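Side-chain contacts in putative methyltransferase (Emericella variicolor, PDB 7DMB), which probably transfers methyl groups from S-adenosyl-L-methionine as a trans-acting methyltransferase of calbistrin biosynthesis, and binds the spent cofactor S-adenosyl-L-homocysteine: residues Gln59-Arg64 and Thr137-Val142; Trp66-Ile71 and Gly121-Ala126; Glu75-Ala80 and Asp155-Arg160; Leu200-Ile205 and Glu218-Asp223. One frame throughout, in Å; residues are numbered along the deposited sequence.

Interaction 1: Gln59-Arg64 and Thr137-Val142; sequences QEMIAR and TYLWPV
M61 reaches L139 because its CG stands anti to the backbone N (chi1 -166°) and the thioether then bends at chi3 (-63°), which turns the terminal methyl across the end of the leucine. Its CE lies 3.6 Å from L139 CD1, and SD passes 3.8 Å from the same methyl, so one leucine branch receives both the sulfur and the carbon beyond it. One residue along, I62 works with its longer branch: CG1 is anti to the carbonyl carbon, chi2 is extended at 169°, and CD1 comes to 3.6 Å from V142 CG2. I62 CG1 follows at 3.7 Å from that methyl, so the ethyl arm runs across the valine. The two pairs lie side by side between helix 56-79 and the start of helix 140-157. The turn before that helix is tied by T137, whose OG1 accepts from L139 N at 3.2 Å. W179 of helix 172-181 packs on both I62 and V142, while M61 also touches M130 and V134 of helix 120-134. No hydrogen bond spans the two segments; the contact is purely apolar, holding through shape and the exclusion of water, with the flexible thioether fitted to a branched partner.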
loop_
_atom_site.group_PDB
_atom_site.type_symbol
_atom_site.label_atom_id
_atom_site.label_comp_id
_atom_site.label_asym_id
_atom_site.label_seq_id
_atom_site.Cartn_x
_atom_site.Cartn_y
_atom_site.Cartn_z
ATOM N N GLN A 59 2.337 -2.195 15.584
ATOM C CA GLN A 59 3.081 -1.105 14.946
ATOM C C GLN A 59 4.365 -0.780 15.698
ATOM O O GLN A 59 5.378 -0.424 15.083
ATOM C CB GLN A 59 2.220 0.157 14.861
ATOM C CG GLN A 59 1.134 0.153 13.787
ATOM C CD GLN A 59 0.550 1.537 13.577
ATOM O OE1 GLN A 59 1.282 2.505 13.464
ATOM N NE2 GLN A 59 -0.770 1.632 13.517
ATOM N N GLU A 60 4.325 -0.829 17.026
ATOM C CA GLU A 60 5.530 -0.617 17.826
ATOM C C GLU A 60 6.445 -1.829 17.799
ATOM O O GLU A 60 7.668 -1.677 17.903
ATOM C CB GLU A 60 5.158 -0.274 19.266
ATOM C CG GLU A 60 4.524 1.095 19.402
ATOM C CD GLU A 60 3.618 1.210 20.602
ATOM O OE1 GLU A 60 3.691 0.336 21.491
ATOM O OE2 GLU A 60 2.828 2.178 20.650
ATOM N N MET A 61 5.879 -3.033 17.666
ATOM C CA MET A 61 6.714 -4.205 17.430
ATOM C C MET A 61 7.457 -4.072 16.105
ATOM O O MET A 61 8.654 -4.375 16.021
ATOM C CB MET A 61 5.853 -5.463 17.440
ATOM C CG MET A 61 6.632 -6.755 17.540
ATOM S SD MET A 61 5.677 -8.163 16.954
ATOM C CE MET A 61 4.333 -8.131 18.136
ATOM N N ILE A 62 6.749 -3.610 15.063
ATOM C CA ILE A 62 7.348 -3.403 13.744
ATOM C C ILE A 62 8.438 -2.343 13.822
ATOM O O ILE A 62 9.562 -2.538 13.347
ATOM C CB ILE A 62 6.261 -3.008 12.725
ATOM C CG1 ILE A 62 5.426 -4.221 12.327
ATOM C CG2 ILE A 62 6.867 -2.338 11.485
ATOM C CD1 ILE A 62 4.202 -3.859 11.555
ATOM N N ALA A 63 8.107 -1.191 14.401
ATOM C CA ALA A 63 9.071 -0.109 14.466
ATOM C C ALA A 63 10.326 -0.566 15.190
ATOM O O ALA A 63 11.449 -0.344 14.719
ATOM C CB ALA A 63 8.442 1.098 15.162
ATOM N N ARG A 64 10.138 -1.233 16.335
ATOM C CA ARG A 64 11.245 -1.781 17.106
ATOM C C ARG A 64 12.140 -2.657 16.243
ATOM O O ARG A 64 13.375 -2.571 16.323
ATOM C CB ARG A 64 10.700 -2.586 18.288
ATOM C CG ARG A 64 11.771 -3.287 19.109
ATOM C CD ARG A 64 11.149 -4.168 20.187
ATOM N NE ARG A 64 12.158 -4.841 20.994
ATOM C CZ ARG A 64 12.806 -4.275 22.010
ATOM N NH1 ARG A 64 12.558 -3.016 22.351
ATOM N NH2 ARG A 64 13.708 -4.973 22.688
ATOM N N THR A 137 2.338 -16.457 12.613
ATOM C CA THR A 137 1.294 -15.469 12.817
ATOM C C THR A 137 1.248 -14.554 11.602
ATOM O O THR A 137 2.187 -14.511 10.794
ATOM C CB THR A 137 1.542 -14.634 14.078
ATOM O OG1 THR A 137 2.632 -13.723 13.835
ATOM C CG2 THR A 137 1.880 -15.534 15.284
ATOM N N TYR A 138 0.149 -13.792 11.504
ATOM C CA TYR A 138 -0.004 -12.802 10.442
ATOM C C TYR A 138 1.104 -11.746 10.445
ATOM O O TYR A 138 1.313 -11.094 9.416
ATOM C CB TYR A 138 -1.374 -12.114 10.550
ATOM C CG TYR A 138 -1.527 -11.136 11.708
ATOM C CD1 TYR A 138 -1.538 -9.757 11.493
ATOM C CD2 TYR A 138 -1.685 -11.590 13.016
ATOM C CE1 TYR A 138 -1.691 -8.856 12.553
ATOM C CE2 TYR A 138 -1.834 -10.698 14.081
ATOM C CZ TYR A 138 -1.836 -9.337 13.845
ATOM O OH TYR A 138 -1.971 -8.456 14.910
ATOM N N LEU A 139 1.813 -11.562 11.568
ATOM C CA LEU A 139 2.885 -10.576 11.688
ATOM C C LEU A 139 4.223 -11.076 11.162
ATOM O O LEU A 139 5.173 -10.293 11.100
ATOM C CB LEU A 139 3.069 -10.165 13.151
ATOM C CG LEU A 139 1.985 -9.299 13.791
ATOM C CD1 LEU A 139 2.378 -8.885 15.212
ATOM C CD2 LEU A 139 1.728 -8.065 12.937
ATOM N N TRP A 140 4.324 -12.354 10.812
ATOM C CA TRP A 140 5.563 -12.903 10.266
ATOM C C TRP A 140 6.188 -12.045 9.172
ATOM O O TRP A 140 7.390 -11.755 9.268
ATOM C CB TRP A 140 5.294 -14.326 9.753
ATOM C CG TRP A 140 6.447 -14.850 8.998
ATOM C CD1 TRP A 140 7.650 -15.246 9.515
ATOM C CD2 TRP A 140 6.558 -14.977 7.578
ATOM N NE1 TRP A 140 8.489 -15.643 8.501
ATOM C CE2 TRP A 140 7.843 -15.484 7.303
ATOM C CE3 TRP A 140 5.684 -14.740 6.512
ATOM C CZ2 TRP A 140 8.277 -15.751 6.012
ATOM C CZ3 TRP A 140 6.115 -15.009 5.229
ATOM C CH2 TRP A 140 7.400 -15.500 4.988
ATOM N N PRO A 141 5.462 -11.616 8.124
ATOM C CA PRO A 141 6.122 -10.878 7.036
ATOM C C PRO A 141 6.626 -9.505 7.430
ATOM O O PRO A 141 7.631 -9.050 6.869
ATOM C CB PRO A 141 5.023 -10.759 5.968
ATOM C CG PRO A 141 3.750 -10.796 6.755
ATOM C CD PRO A 141 4.020 -11.793 7.858
ATOM N N VAL A 142 5.938 -8.802 8.331
ATOM C CA VAL A 142 6.403 -7.463 8.674
ATOM C C VAL A 142 7.598 -7.481 9.621
ATOM O O VAL A 142 8.245 -6.445 9.783
ATOM C CB VAL A 142 5.251 -6.614 9.253
ATOM C CG1 VAL A 142 4.199 -6.391 8.188
ATOM C CG2 VAL A 142 4.626 -7.274 10.471
#

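Interaction 2: Trp66-Ile71 and Gly121-Ala126; sequences WVLCAI and GERLKA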
loop_
_atom_site.group_PDB
_atom_site.type_symbol
_atom_site.label_atom_id
_atom_site.label_comp_id
_atom_site.label_asym_id
_atom_site.label_seq_id
_atom_site.Cartn_x
_atom_site.Cartn_y
_atom_site.Cartn_z
ATOM N N TRP A 66 12.439 -2.874 12.719
ATOM C CA TRP A 66 13.186 -2.254 11.631
ATOM C C TRP A 66 14.216 -1.278 12.171
ATOM O O TRP A 66 15.248 -1.077 11.533
ATOM C CB TRP A 66 12.255 -1.605 10.590
ATOM C CG TRP A 66 11.767 -0.192 10.862
ATOM C CD1 TRP A 66 10.500 0.174 11.252
ATOM C CD2 TRP A 66 12.505 1.033 10.714
ATOM N NE1 TRP A 66 10.416 1.538 11.374
ATOM C CE2 TRP A 66 11.632 2.091 11.054
ATOM C CE3 TRP A 66 13.820 1.340 10.339
ATOM C CZ2 TRP A 66 12.033 3.429 11.032
ATOM C CZ3 TRP A 66 14.217 2.684 10.324
ATOM C CH2 TRP A 66 13.326 3.702 10.667
ATOM N N VAL A 67 13.987 -0.701 13.356
ATOM C CA VAL A 67 15.025 0.130 13.969
ATOM C C VAL A 67 16.237 -0.723 14.351
ATOM O O VAL A 67 17.391 -0.316 14.161
ATOM C CB VAL A 67 14.470 0.893 15.191
ATOM C CG1 VAL A 67 15.626 1.462 16.044
ATOM C CG2 VAL A 67 13.518 2.015 14.753
ATOM N N LEU A 68 15.995 -1.910 14.907
ATOM C CA LEU A 68 17.093 -2.812 15.245
ATOM C C LEU A 68 17.890 -3.214 14.004
ATOM O O LEU A 68 19.128 -3.141 14.000
ATOM C CB LEU A 68 16.547 -4.048 15.960
ATOM C CG LEU A 68 16.164 -3.914 17.435
ATOM C CD1 LEU A 68 15.172 -5.038 17.825
ATOM C CD2 LEU A 68 17.416 -3.982 18.313
ATOM N N CYS A 69 17.203 -3.674 12.950
ATOM C CA CYS A 69 17.902 -3.973 11.698
ATOM C C CYS A 69 18.659 -2.762 11.161
ATOM O O CYS A 69 19.774 -2.912 10.647
ATOM C CB CYS A 69 16.934 -4.475 10.614
ATOM S SG CYS A 69 15.730 -5.766 11.134
ATOM N N ALA A 70 18.043 -1.570 11.210
ATOM C CA ALA A 70 18.682 -0.384 10.651
ATOM C C ALA A 70 19.970 -0.056 11.401
ATOM O O ALA A 70 20.981 0.285 10.783
ATOM C CB ALA A 70 17.725 0.808 10.674
ATOM N N ILE A 71 19.949 -0.169 12.732
ATOM C CA ILE A 71 21.167 -0.013 13.534
ATOM C C ILE A 71 22.209 -1.042 13.118
ATOM O O ILE A 71 23.386 -0.722 12.913
ATOM C CB ILE A 71 20.839 -0.145 15.033
ATOM C CG1 ILE A 71 19.910 0.985 15.503
ATOM C CG2 ILE A 71 22.142 -0.203 15.864
ATOM C CD1 ILE A 71 19.227 0.700 16.866
ATOM N N GLY A 121 26.067 -8.362 19.139
ATOM C CA GLY A 121 25.572 -9.709 19.380
ATOM C C GLY A 121 24.242 -9.723 20.111
ATOM O O GLY A 121 23.357 -10.526 19.797
ATOM N N GLU A 122 24.077 -8.830 21.088
ATOM C CA GLU A 122 22.804 -8.739 21.783
ATOM C C GLU A 122 21.694 -8.229 20.870
ATOM O O GLU A 122 20.536 -8.641 21.023
ATOM C CB GLU A 122 22.951 -7.845 23.009
ATOM C CG GLU A 122 23.357 -8.606 24.249
ATOM C CD GLU A 122 22.290 -9.594 24.708
ATOM O OE1 GLU A 122 22.487 -10.800 24.484
ATOM O OE2 GLU A 122 21.255 -9.164 25.277
ATOM N N ARG A 123 22.019 -7.341 19.921
ATOM C CA ARG A 123 21.019 -6.869 18.965
ATOM C C ARG A 123 20.564 -8.001 18.047
ATOM O O ARG A 123 19.366 -8.157 17.769
ATOM C CB ARG A 123 21.578 -5.708 18.147
ATOM C CG ARG A 123 21.174 -4.322 18.656
ATOM C CD ARG A 123 21.484 -3.253 17.626
ATOM N NE ARG A 123 22.898 -3.273 17.268
ATOM C CZ ARG A 123 23.847 -2.592 17.908
ATOM N NH1 ARG A 123 23.537 -1.816 18.933
ATOM N NH2 ARG A 123 25.112 -2.685 17.518
ATOM N N LEU A 124 21.514 -8.796 17.558
ATOM C CA LEU A 124 21.150 -9.980 16.792
ATOM C C LEU A 124 20.236 -10.896 17.603
ATOM O O LEU A 124 19.279 -11.471 17.064
ATOM C CB LEU A 124 22.415 -10.720 16.358
ATOM C CG LEU A 124 23.000 -10.424 14.973
ATOM C CD1 LEU A 124 24.115 -11.425 14.675
ATOM C CD2 LEU A 124 21.922 -10.472 13.871
ATOM N N LYS A 125 20.502 -11.023 18.910
ATOM C CA LYS A 125 19.662 -11.869 19.760
ATOM C C LYS A 125 18.246 -11.319 19.864
ATOM O O LYS A 125 17.268 -12.074 19.803
ATOM C CB LYS A 125 20.281 -12.000 21.153
ATOM C CG LYS A 125 19.488 -12.910 22.122
ATOM C CD LYS A 125 19.692 -12.466 23.581
ATOM C CE LYS A 125 19.122 -13.468 24.565
ATOM N NZ LYS A 125 19.573 -14.846 24.231
ATOM N N ALA A 126 18.120 -10.002 20.025
ATOM C CA ALA A 126 16.804 -9.373 20.053
ATOM C C ALA A 126 16.076 -9.526 18.717
ATOM O O ALA A 126 14.885 -9.843 18.690
ATOM C CB ALA A 126 16.948 -7.897 20.435
#
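Two helices of an all-helical region, 56-79 and 120-134, pack here in a nearly antiparallel way: the axes of segments 66-71 and 121-126 run at 148° to each other and approach to 10.0 Å. R123 fills the space between them with the length of its side chain. Its CG lies 3.8 Å from L68 CD2, and its CD lies 3.6 Å from I71 CG2. The chain then bends at chi3 (-57°), bringing the guanidinium under the same isoleucine methyl: I71 CG2 sits 3.3 Å above one face, displaced toward the rim, and is 3.5 Å from R123 NE. The isoleucine meets the arginine at about a right angle. A turn further along, A126 CB touches the other leucine branch, L68 CD1, at 4.3 Å. The charged end is well served by polar groups at its nitrogens: D120 forms a salt bridge with NH2, Q72 accepts from NE, and the carbonyl of L115 takes NH1. A methyl thus lies over one face of this buried guanidinium while each of its nitrogens has a polar partner. The result is a nearly antiparallel helix-helix packing in the helical part of the chain, away from the cofactor site.

Interaction 3: Glu75-Ala80 and Asp155-Arg160; sequences EKLKSA and DIVEGR
Both segments are helix ends, 75-80 closing helix 56-79 and 155-160 closing helix 140-157, and their backbones come nearest at A80 and E158, with CA atoms 7.2 Å apart. V157 supplies both apolar contacts. Its CG2 meets A80 CB at 3.8 Å, while CG1, placed anti to the carbonyl carbon (chi1 -56°), is 4.1 Å from L77 CD2, the leucine lying at about a right angle to the valine. E158 extends past CG along the backbone of A80, with OE2 3.6 Å from A80 CA; this oxygen accepts from the amide of T81, just beyond the segment. Its other oxygen faces R160. The guanidinium grips E158 OE1 end-on: NH1, 2.9 Å from OE1, meets the anti lone pair of that oxygen, while NH2, at 3.2 Å from OE1, comes from above the carboxylate plane. Side-on, NE and NH2 converge on D155 OD1, with NH2 2.9 Å from it. Both acceptors lie at the edge of the guanidinium, in its plane, which should fix its rotation and help set the E158 carboxylate. G159, with positive phi, lets R160 N bond to D155 O and its own N to I156 O, the paired bonds of a Schellman motif.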
loop_
_atom_site.group_PDB
_atom_site.type_symbol
_atom_site.label_atom_id
_atom_site.label_comp_id
_atom_site.label_asym_id
_atom_site.label_seq_id
_atom_site.Cartn_x
_atom_site.Cartn_y
_atom_site.Cartn_z
ATOM N N GLU A 75 27.292 -0.408 10.002
ATOM C CA GLU A 75 28.673 -0.741 9.670
ATOM C C GLU A 75 28.742 -1.532 8.372
ATOM O O GLU A 75 29.680 -1.357 7.582
ATOM C CB GLU A 75 29.329 -1.521 10.818
ATOM C CG GLU A 75 30.821 -1.773 10.572
ATOM C CD GLU A 75 31.492 -2.601 11.656
ATOM O OE1 GLU A 75 30.966 -2.660 12.790
ATOM O OE2 GLU A 75 32.558 -3.191 11.368
ATOM N N LYS A 76 27.736 -2.368 8.123
ATOM C CA LYS A 76 27.682 -3.130 6.885
ATOM C C LYS A 76 27.549 -2.201 5.680
ATOM O O LYS A 76 28.266 -2.348 4.680
ATOM C CB LYS A 76 26.509 -4.117 6.959
ATOM C CG LYS A 76 26.801 -5.488 6.395
ATOM C CD LYS A 76 25.646 -6.474 6.608
ATOM C CE LYS A 76 25.462 -7.375 5.385
ATOM N NZ LYS A 76 24.522 -8.462 5.640
ATOM N N LEU A 77 26.656 -1.217 5.776
ATOM C CA LEU A 77 26.430 -0.312 4.657
ATOM C C LEU A 77 27.675 0.506 4.342
ATOM O O LEU A 77 28.012 0.706 3.171
ATOM C CB LEU A 77 25.247 0.604 4.962
ATOM C CG LEU A 77 23.943 0.152 4.293
ATOM C CD1 LEU A 77 22.790 1.031 4.711
ATOM C CD2 LEU A 77 24.120 0.160 2.786
ATOM N N LYS A 78 28.388 0.965 5.376
ATOM C CA LYS A 78 29.496 1.890 5.153
ATOM C C LYS A 78 30.682 1.209 4.474
ATOM O O LYS A 78 31.342 1.809 3.622
ATOM C CB LYS A 78 29.915 2.519 6.480
ATOM C CG LYS A 78 28.860 3.432 7.098
ATOM C CD LYS A 78 28.010 4.167 6.042
ATOM C CE LYS A 78 28.761 5.383 5.440
ATOM N NZ LYS A 78 27.953 6.271 4.551
ATOM N N SER A 79 30.961 -0.044 4.813
ATOM C CA SER A 79 32.037 -0.744 4.124
ATOM C C SER A 79 31.617 -1.313 2.769
ATOM O O SER A 79 32.475 -1.828 2.039
ATOM C CB SER A 79 32.592 -1.868 5.006
ATOM O OG SER A 79 31.558 -2.519 5.722
ATOM N N ALA A 80 30.341 -1.223 2.405
ATOM C CA ALA A 80 29.868 -1.787 1.149
ATOM C C ALA A 80 30.036 -0.799 -0.003
ATOM O O ALA A 80 30.058 0.425 0.178
ATOM C CB ALA A 80 28.398 -2.203 1.257
ATOM N N ASP A 155 24.770 -7.618 -0.474
ATOM C CA ASP A 155 24.473 -8.254 -1.757
ATOM C C ASP A 155 23.530 -7.407 -2.599
ATOM O O ASP A 155 23.598 -7.448 -3.829
ATOM C CB ASP A 155 23.849 -9.635 -1.552
ATOM C CG ASP A 155 24.873 -10.695 -1.203
ATOM O OD1 ASP A 155 26.076 -10.385 -1.183
ATOM O OD2 ASP A 155 24.464 -11.845 -0.941
ATOM N N ILE A 156 22.647 -6.638 -1.966
ATOM C CA ILE A 156 21.714 -5.831 -2.742
ATOM C C ILE A 156 22.407 -4.582 -3.286
ATOM O O ILE A 156 22.383 -4.330 -4.498
ATOM C CB ILE A 156 20.462 -5.491 -1.909
ATOM C CG1 ILE A 156 19.680 -6.770 -1.567
ATOM C CG2 ILE A 156 19.569 -4.475 -2.658
ATOM C CD1 ILE A 156 18.646 -6.603 -0.471
ATOM N N VAL A 157 23.072 -3.801 -2.421
ATOM C CA VAL A 157 23.691 -2.569 -2.927
ATOM C C VAL A 157 24.891 -2.863 -3.810
ATOM O O VAL A 157 25.312 -1.993 -4.583
ATOM C CB VAL A 157 24.132 -1.602 -1.811
ATOM C CG1 VAL A 157 22.966 -1.247 -0.892
ATOM C CG2 VAL A 157 25.323 -2.174 -1.038
ATOM N N GLU A 158 25.459 -4.059 -3.731
ATOM C CA GLU A 158 26.545 -4.399 -4.633
ATOM C C GLU A 158 26.073 -5.110 -5.897
ATOM O O GLU A 158 26.914 -5.549 -6.692
ATOM C CB GLU A 158 27.592 -5.229 -3.901
ATOM C CG GLU A 158 28.166 -4.456 -2.715
ATOM C CD GLU A 158 29.489 -4.989 -2.208
ATOM O OE1 GLU A 158 29.895 -6.116 -2.593
ATOM O OE2 GLU A 158 30.121 -4.268 -1.407
ATOM N N GLY A 159 24.760 -5.226 -6.107
ATOM C CA GLY A 159 24.235 -5.719 -7.375
ATOM C C GLY A 159 24.321 -7.211 -7.588
ATOM O O GLY A 159 24.315 -7.662 -8.737
ATOM N N ARG A 160 24.400 -7.997 -6.516
ATOM C CA ARG A 160 24.416 -9.450 -6.621
ATOM C C ARG A 160 23.042 -10.080 -6.432
ATOM O O ARG A 160 22.830 -11.207 -6.885
ATOM C CB ARG A 160 25.396 -10.045 -5.601
ATOM C CG ARG A 160 26.877 -9.879 -5.992
ATOM C CD ARG A 160 27.800 -10.682 -5.104
ATOM N NE ARG A 160 27.752 -10.198 -3.722
ATOM C CZ ARG A 160 28.436 -9.149 -3.265
ATOM N NH1 ARG A 160 29.225 -8.458 -4.079
ATOM N NH2 ARG A 160 28.329 -8.785 -1.993
#

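Interaction 4: Leu200-Ile205 and Glu218-Asp223; sequences LRILEI and EGLNPD
Apolar contacts alone join the two segments, and L220, on the last turn of helix 211-220, makes them all. Its CD1 meets CD1 of I202 tip to tip at 3.6 Å, and its CD2 reaches the same isoleucine methyl at 4.2 Å, so that methyl lies against the fork of the leucine. L220 CG is anti to the carbonyl carbon and chi2 is extended (177°), which carries the fork out from the helix toward the sheet. L200, two residues earlier on the strand and therefore on the same face, brings its CD2 to 4.2 Å from L220 CD2. Y229 of the next strand touches both I202 and L220, and I190 and M193 of helix 187-196 close in on L220 and L200 respectively. Polar interactions hold the surroundings instead. R201 pairs with D277 on the adjacent strand 276-282, E218 forms salt bridges to R187 and R215, and E204 OE1 bonds to the hydroxyls of Y232 and T213. Beyond E204, I205 touches the bound S-adenosyl-L-homocysteine. A central parallel strand whose following helix folds back over it, within the unit 200-205, 211-220 and 229-236, is the beta-alpha-beta crossover of a Rossmann-like methyltransferase fold.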
loop_
_atom_site.group_PDB
_atom_site.type_symbol
_atom_site.label_atom_id
_atom_site.label_comp_id
_atom_site.label_asym_id
_atom_site.label_seq_id
_atom_site.Cartn_x
_atom_site.Cartn_y
_atom_site.Cartn_z
ATOM N N LEU A 200 -21.975 -4.483 -11.030
ATOM C CA LEU A 200 -20.824 -3.592 -10.955
ATOM C C LEU A 200 -19.730 -4.014 -11.931
ATOM O O LEU A 200 -19.373 -5.192 -12.020
ATOM C CB LEU A 200 -20.286 -3.574 -9.517
ATOM C CG LEU A 200 -19.672 -2.267 -9.001
ATOM C CD1 LEU A 200 -20.715 -1.157 -8.900
ATOM C CD2 LEU A 200 -18.948 -2.493 -7.657
ATOM N N ARG A 201 -19.227 -3.048 -12.693
ATOM C CA ARG A 201 -18.040 -3.232 -13.523
ATOM C C ARG A 201 -16.850 -2.651 -12.756
ATOM O O ARG A 201 -16.794 -1.442 -12.510
ATOM C CB ARG A 201 -18.242 -2.568 -14.887
ATOM C CG ARG A 201 -19.470 -3.124 -15.638
ATOM C CD ARG A 201 -19.892 -2.254 -16.821
ATOM N NE ARG A 201 -20.219 -0.884 -16.413
ATOM C CZ ARG A 201 -20.349 0.143 -17.257
ATOM N NH1 ARG A 201 -20.190 -0.048 -18.559
ATOM N NH2 ARG A 201 -20.633 1.365 -16.804
ATOM N N ILE A 202 -15.933 -3.520 -12.330
ATOM C CA ILE A 202 -14.814 -3.146 -11.463
ATOM C C ILE A 202 -13.514 -3.409 -12.209
ATOM O O ILE A 202 -13.371 -4.441 -12.878
ATOM C CB ILE A 202 -14.780 -3.914 -10.120
ATOM C CG1 ILE A 202 -16.037 -3.708 -9.303
ATOM C CG2 ILE A 202 -13.584 -3.468 -9.261
ATOM C CD1 ILE A 202 -16.862 -4.970 -9.207
ATOM N N LEU A 203 -12.565 -2.480 -12.082
ATOM C CA LEU A 203 -11.205 -2.677 -12.555
ATOM C C LEU A 203 -10.266 -2.352 -11.405
ATOM O O LEU A 203 -10.417 -1.307 -10.764
ATOM C CB LEU A 203 -10.895 -1.796 -13.767
ATOM C CG LEU A 203 -9.551 -2.029 -14.471
ATOM C CD1 LEU A 203 -9.722 -2.003 -15.990
ATOM C CD2 LEU A 203 -8.538 -1.000 -14.029
ATOM N N GLU A 204 -9.305 -3.228 -11.127
ATOM C CA GLU A 204 -8.287 -2.915 -10.119
ATOM C C GLU A 204 -6.935 -2.662 -10.793
ATOM O O GLU A 204 -6.443 -3.509 -11.555
ATOM C CB GLU A 204 -8.169 -4.020 -9.068
ATOM C CG GLU A 204 -7.031 -3.776 -8.084
ATOM C CD GLU A 204 -7.026 -4.787 -6.982
ATOM O OE1 GLU A 204 -7.893 -5.693 -7.025
ATOM O OE2 GLU A 204 -6.164 -4.686 -6.077
ATOM N N ILE A 205 -6.362 -1.477 -10.529
ATOM C CA ILE A 205 -5.019 -1.108 -10.970
ATOM C C ILE A 205 -3.998 -1.794 -10.071
ATOM O O ILE A 205 -4.194 -1.881 -8.853
ATOM C CB ILE A 205 -4.816 0.426 -10.915
ATOM C CG1 ILE A 205 -5.940 1.179 -11.628
ATOM C CG2 ILE A 205 -3.433 0.823 -11.473
ATOM C CD1 ILE A 205 -5.898 1.010 -13.098
ATOM N N GLU A 218 -14.726 -10.413 -1.112
ATOM C CA GLU A 218 -15.584 -10.777 0.011
ATOM C C GLU A 218 -16.772 -9.835 0.118
ATOM O O GLU A 218 -17.900 -10.265 0.403
ATOM C CB GLU A 218 -14.778 -10.770 1.308
ATOM C CG GLU A 218 -14.001 -12.050 1.528
ATOM C CD GLU A 218 -13.227 -12.040 2.833
ATOM O OE1 GLU A 218 -13.571 -11.237 3.732
ATOM O OE2 GLU A 218 -12.264 -12.827 2.942
ATOM N N GLY A 219 -16.535 -8.541 -0.103
ATOM C CA GLY A 219 -17.638 -7.601 -0.145
ATOM C C GLY A 219 -18.543 -7.808 -1.342
ATOM O O GLY A 219 -19.731 -7.473 -1.290
ATOM N N LEU A 220 -18.006 -8.358 -2.431
ATOM C CA LEU A 220 -18.803 -8.605 -3.621
ATOM C C LEU A 220 -19.477 -9.970 -3.612
ATOM O O LEU A 220 -20.317 -10.226 -4.477
ATOM C CB LEU A 220 -17.940 -8.486 -4.882
ATOM C CG LEU A 220 -17.377 -7.114 -5.271
ATOM C CD1 LEU A 220 -16.490 -7.261 -6.499
ATOM C CD2 LEU A 220 -18.476 -6.083 -5.505
ATOM N N ASN A 221 -19.117 -10.852 -2.681
ATOM C CA ASN A 221 -19.696 -12.193 -2.584
ATOM C C ASN A 221 -20.176 -12.413 -1.155
ATOM O O ASN A 221 -19.553 -13.146 -0.377
ATOM C CB ASN A 221 -18.689 -13.265 -3.002
ATOM C CG ASN A 221 -18.216 -13.093 -4.429
ATOM O OD1 ASN A 221 -18.630 -13.821 -5.332
ATOM N ND2 ASN A 221 -17.339 -12.110 -4.646
ATOM N N PRO A 222 -21.288 -11.780 -0.774
ATOM C CA PRO A 222 -21.731 -11.885 0.625
ATOM C C PRO A 222 -22.252 -13.270 0.985
ATOM O O PRO A 222 -21.995 -13.758 2.092
ATOM C CB PRO A 222 -22.825 -10.810 0.713
ATOM C CG PRO A 222 -23.415 -10.781 -0.657
ATOM C CD PRO A 222 -22.274 -11.078 -1.617
ATOM N N ASP A 223 -22.980 -13.920 0.081
ATOM C CA ASP A 223 -23.529 -15.246 0.328
ATOM C C ASP A 223 -23.238 -16.145 -0.867
ATOM O O ASP A 223 -23.008 -15.671 -1.984
ATOM C CB ASP A 223 -25.039 -15.186 0.593
ATOM C CG ASP A 223 -25.433 -14.002 1.466
ATOM O OD1 ASP A 223 -26.370 -13.265 1.087
ATOM O OD2 ASP A 223 -24.807 -13.811 2.535
#

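In the fold
Three of the four contacts sit along one helix, 56-79, which meets the start of helix 140-157 in interaction 1, helix 120-134 in interaction 2 and the end of helix 140-157 in interaction 3. Their centres step along it, about 14 Å from the first to the second and 17 Å from the second to the third. In sequence, interaction 2 is nested inside the loop closed by interaction 1, while interaction 3 crosses both. Interaction 4 follows in series, its centre about 42 Å from that of interaction 2, on the opposite side of the chain's centre. The protein thus illustrates a helical part assembled from distant segments beside a cofactor-binding sheet domain built from local beta-alpha-beta units.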